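Local coordinates for BolA like protein (Arabidopsis thaliana, PDB 4PUG) that may act, alone or with glutaredoxin, as a redox-regulated transcriptional regulator or a factor regulating iron-sulfur cluster biogenesis, its glutaredoxin heterodimers binding a labile iron-sulfur cluster, at residues L73-E76 against L77-L81; S88-P91 against S92-P95. One frame throughout, in Å; residues are numbered along the deposited sequence.

Contact 1: residues L73-E76 against L77-L81; sequences LREE and LDTGL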
loop_
_atom_site.group_PDB
_atom_site.type_symbol
_atom_site.label_atom_id
_atom_site.label_comp_id
_atom_site.label_asym_id
_atom_site.label_seq_id
_atom_site.Cartn_x
_atom_site.Cartn_y
_atom_site.Cartn_z
ATOM N N LEU A 73 -3.836 -5.273 4.026
ATOM C CA LEU A 73 -4.593 -4.354 3.182
ATOM C C LEU A 73 -5.832 -4.986 2.551
ATOM O O LEU A 73 -6.349 -4.478 1.556
ATOM C CB LEU A 73 -3.692 -3.773 2.088
ATOM C CG LEU A 73 -2.528 -2.905 2.564
ATOM C CD1 LEU A 73 -1.728 -2.379 1.384
ATOM C CD2 LEU A 73 -3.032 -1.759 3.426
ATOM N N ARG A 74 -6.311 -6.081 3.134
ATOM C CA ARG A 74 -7.453 -6.805 2.579
ATOM C C ARG A 74 -8.725 -5.958 2.525
ATOM O O ARG A 74 -9.483 -6.033 1.558
ATOM C CB ARG A 74 -7.711 -8.094 3.362
ATOM C CG ARG A 74 -8.825 -8.953 2.782
ATOM C CD ARG A 74 -8.949 -10.268 3.529
ATOM N NE ARG A 74 -7.720 -11.054 3.450
ATOM C CZ ARG A 74 -7.231 -11.779 4.451
ATOM N NH1 ARG A 74 -7.865 -11.819 5.616
ATOM N NH2 ARG A 74 -6.107 -12.463 4.290
ATOM N N GLU A 75 -8.954 -5.157 3.562
ATOM C CA GLU A 75 -10.121 -4.281 3.605
ATOM C C GLU A 75 -10.104 -3.282 2.455
ATOM O O GLU A 75 -11.134 -3.024 1.830
ATOM C CB GLU A 75 -10.197 -3.535 4.940
ATOM C CG GLU A 75 -11.312 -2.501 5.006
ATOM C CD GLU A 75 -11.371 -1.787 6.341
ATOM O OE1 GLU A 75 -10.332 -1.250 6.780
ATOM O OE2 GLU A 75 -12.459 -1.762 6.952
ATOM N N GLU A 76 -8.932 -2.721 2.181
ATOM C CA GLU A 76 -8.789 -1.758 1.096
ATOM C C GLU A 76 -9.026 -2.414 -0.262
ATOM O O GLU A 76 -9.652 -1.824 -1.141
ATOM C CB GLU A 76 -7.415 -1.081 1.139
ATOM C CG GLU A 76 -7.102 -0.370 2.455
ATOM C CD GLU A 76 -8.087 0.741 2.784
ATOM O OE1 GLU A 76 -8.729 1.279 1.856
ATOM O OE2 GLU A 76 -8.217 1.083 3.978
ATOM N N LEU A 77 -8.538 -3.641 -0.421
ATOM C CA LEU A 77 -8.721 -4.390 -1.663
ATOM C C LEU A 77 -10.189 -4.722 -1.916
ATOM O O LEU A 77 -10.599 -4.930 -3.058
ATOM C CB LEU A 77 -7.897 -5.676 -1.637
ATOM C CG LEU A 77 -6.382 -5.511 -1.719
ATOM C CD1 LEU A 77 -5.695 -6.814 -1.360
ATOM C CD2 LEU A 77 -5.972 -5.054 -3.112
ATOM N N ASP A 78 -10.974 -4.775 -0.846
ATOM C CA ASP A 78 -12.395 -5.076 -0.955
ATOM C C ASP A 78 -13.236 -3.812 -1.099
ATOM O O ASP A 78 -14.435 -3.888 -1.363
ATOM C CB ASP A 78 -12.871 -5.868 0.265
ATOM C CG ASP A 78 -12.219 -7.230 0.367
ATOM O OD1 ASP A 78 -11.741 -7.739 -0.667
ATOM O OD2 ASP A 78 -12.189 -7.795 1.481
ATOM N N THR A 79 -12.612 -2.650 -0.925
ATOM C CA THR A 79 -13.368 -1.398 -0.890
ATOM C C THR A 79 -12.867 -0.302 -1.834
ATOM O O THR A 79 -13.066 0.880 -1.558
ATOM C CB THR A 79 -13.423 -0.807 0.538
ATOM O OG1 THR A 79 -12.091 -0.619 1.034
ATOM C CG2 THR A 79 -14.191 -1.726 1.482
ATOM N N GLY A 80 -12.226 -0.676 -2.939
ATOM C CA GLY A 80 -11.806 0.311 -3.920
ATOM C C GLY A 80 -10.409 0.151 -4.498
ATOM O O GLY A 80 -10.127 0.647 -5.589
ATOM N N LEU A 81 -9.527 -0.529 -3.773
ATOM C CA LEU A 81 -8.156 -0.720 -4.240
ATOM C C LEU A 81 -8.078 -1.817 -5.300
ATOM O O LEU A 81 -8.182 -3.006 -4.990
ATOM C CB LEU A 81 -7.226 -1.031 -3.066
ATOM C CG LEU A 81 -5.732 -1.207 -3.346
ATOM C CD1 LEU A 81 -5.196 -0.091 -4.229
ATOM C CD2 LEU A 81 -4.971 -1.262 -2.031
#

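Contact 2: residues S88-P91 against S92-P95; sequences SKTP and SESP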
loop_
_atom_site.group_PDB
_atom_site.type_symbol
_atom_site.label_atom_id
_atom_site.label_comp_id
_atom_site.label_asym_id
_atom_site.label_seq_id
_atom_site.Cartn_x
_atom_site.Cartn_y
_atom_site.Cartn_z
ATOM N N SER A 88 8.881 -5.177 -0.781
ATOM C CA SER A 88 9.039 -5.369 0.657
ATOM C C SER A 88 10.457 -5.826 0.992
ATOM O O SER A 88 10.860 -6.932 0.634
ATOM C CB SER A 88 8.012 -6.379 1.172
ATOM O OG SER A 88 8.072 -7.585 0.431
ATOM N N LYS A 89 11.213 -4.967 1.672
ATOM C CA LYS A 89 12.618 -5.254 1.954
ATOM C C LYS A 89 12.974 -5.082 3.431
ATOM O O LYS A 89 12.200 -4.522 4.209
ATOM C CB LYS A 89 13.530 -4.360 1.104
ATOM C CG LYS A 89 13.088 -4.178 -0.344
ATOM C CD LYS A 89 13.189 -5.467 -1.150
ATOM C CE LYS A 89 14.632 -5.817 -1.472
ATOM N NZ LYS A 89 14.715 -6.936 -2.451
ATOM N N THR A 90 14.152 -5.575 3.805
ATOM C CA THR A 90 14.723 -5.321 5.123
ATOM C C THR A 90 15.717 -4.167 4.994
ATOM O O THR A 90 16.193 -3.888 3.895
ATOM C CB THR A 90 15.434 -6.576 5.682
ATOM O OG1 THR A 90 16.520 -6.943 4.822
ATOM C CG2 THR A 90 14.460 -7.740 5.790
ATOM N N PRO A 91 16.020 -3.479 6.109
ATOM C CA PRO A 91 17.004 -2.389 6.057
ATOM C C PRO A 91 18.369 -2.845 5.545
ATOM O O PRO A 91 19.070 -2.061 4.906
ATOM C CB PRO A 91 17.116 -1.954 7.519
ATOM C CG PRO A 91 15.794 -2.280 8.101
ATOM C CD PRO A 91 15.350 -3.548 7.420
ATOM N N SER A 92 18.737 -4.092 5.825
ATOM C CA SER A 92 20.005 -4.640 5.355
ATOM C C SER A 92 20.001 -4.777 3.837
ATOM O O SER A 92 21.001 -4.505 3.175
ATOM C CB SER A 92 20.276 -5.998 6.003
ATOM O OG SER A 92 20.358 -5.884 7.412
ATOM N N GLU A 93 18.862 -5.196 3.295
ATOM C CA GLU A 93 18.691 -5.330 1.851
ATOM C C GLU A 93 18.662 -3.970 1.154
ATOM O O GLU A 93 18.693 -3.894 -0.074
ATOM C CB GLU A 93 17.408 -6.103 1.538
ATOM C CG GLU A 93 17.461 -7.581 1.898
ATOM C CD GLU A 93 16.080 -8.198 2.046
ATOM O OE1 GLU A 93 15.079 -7.458 1.929
ATOM O OE2 GLU A 93 15.996 -9.421 2.286
ATOM N N SER A 94 18.603 -2.900 1.945
ATOM C CA SER A 94 18.497 -1.546 1.410
ATOM C C SER A 94 19.674 -0.662 1.813
ATOM O O SER A 94 20.403 -0.979 2.752
ATOM C CB SER A 94 17.201 -0.890 1.896
ATOM O OG SER A 94 16.061 -1.619 1.485
ATOM N N PRO A 95 19.872 0.445 1.082
ATOM C CA PRO A 95 20.717 1.544 1.559
ATOM C C PRO A 95 20.041 2.279 2.712
ATOM O O PRO A 95 19.008 2.916 2.480
ATOM C CB PRO A 95 20.806 2.469 0.342
ATOM C CG PRO A 95 20.595 1.573 -0.822
ATOM C CD PRO A 95 19.580 0.565 -0.357
#

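Contact 1: residues L73-E76 against L77-L81
The short helix 74-78 is opened by the backbone bond between Leu73 and Leu77 and closed by one between Glu76 and Leu81, a 6→1 bond like that of a Schellman motif, without its companion 5→2 bond. At the start, Leu73 occupies the N-cap position and its O accepts Leu77 N at 3.1 Å, in the carbonyl plane, giving the helix its first turn. At the far end Glu76 O takes two donors from opposite faces of its carbonyl: Thr79 N at 3.1 Å, well above the plane, and Leu81 N at 2.9 Å, tilted 31° from it. The second is the 6→1 bond, and Gly80 suits the bend because its positive phi of 137° would press any CB against the preceding carbonyl. Thr79 adds a side-chain bond: with chi1 at 57°, its OG1 sits between N and the carbonyl carbon and reaches back to Glu75 O at 2.7 Å, a use of the hydroxyl that suits threonine to a helix end. Arg74 and Asp78 run side by side on the exposed face, Arg74 CG lying 3.8 Å from Asp78 OD2. The arginine then bends at chi3, and its NE remains 5.9 Å from Asp78 OD2, so no salt bridge forms. Glu76 turns its aliphatic part to Leu81, CB to CD2 at 4.0 Å, while its chain bends at CG and carries the buried carboxylate to salt bridges with Arg6 and Arg9. Those arginines belong to helix 6-18, where Met10 also meets Leu73, Glu76 and Leu81; the turn thereby packs on that helix just before strand 83-89 begins.

Contact 2: residues S88-P91 against S92-P95
Leaving strand 83-89, the backbone curls through a single helix-like turn at Pro91, Ser92 and Glu93, which brings the CA atoms of Thr90 and Glu93 to 5.1 Å. Across this turn the two side chains trade bonds with each other's backbone. Thr90 N gives its hydrogen to Glu93 OE1 at 2.8 Å, nearly straight at 161°, although the oxygen is met from 51° above the carboxylate plane. In return Glu93 N donates to Thr90 OG1 at 3.3 Å. A chi1 of 62° turns Thr90 OG1 in over the backbone, facing Glu93 N, while the extended glutamate chain crosses obliquely past it and has CG 3.1 Å from OG1. Such a reciprocal exchange in a Thr-Pro-Ser-Glu sequence is the capping box that usually starts a helix; here it closes one turn that does not continue into one. Proline fits directly after the cap, where its ring holds a helical phi and no amide hydrogen is required. Were Thr90 an alanine, Glu93 N would probably lose its side-chain acceptor, leaving the box with only its other half, the bond from the backbone N at this position to Glu93 OE1. Ser94 adds two weak bonds, from N to Pro91 O and from OG to Thr90 O, the latter at 3.3 Å. Lys89 crosses Glu93 at about a right angle, folded so that its CE lies 3.8 Å from Glu93 OE1, whereas NZ stays 4.4 Å from that oxygen, beyond a salt bridge. The firm charge partner of Glu93 OE1 is Arg65 of helix 62-72, whose NH1 also bonds Ser88 O. Pro91 and Ser94 pack against Val53 on the neighbouring strand 47-53.

Contacts 1 and 2 lie in series along the chain and on opposite sides of its centre, their centres about 26 Å apart and nearest atoms about 11 Å apart, so they do not touch. Contact 1 comes first and is made on helix 74-78; strand 83-89 then runs from just beyond it to contact 2, where that strand ends. The two turns therefore sit at either end of one edge strand of the three-stranded mixed sheet, where 83-89 pairs with 47-53 in parallel. Contact 1 packs on helix 6-18, and contact 2 is tied by a salt bridge to helix 62-72, so both ends of the strand are fastened to helices within the BolA-like domain.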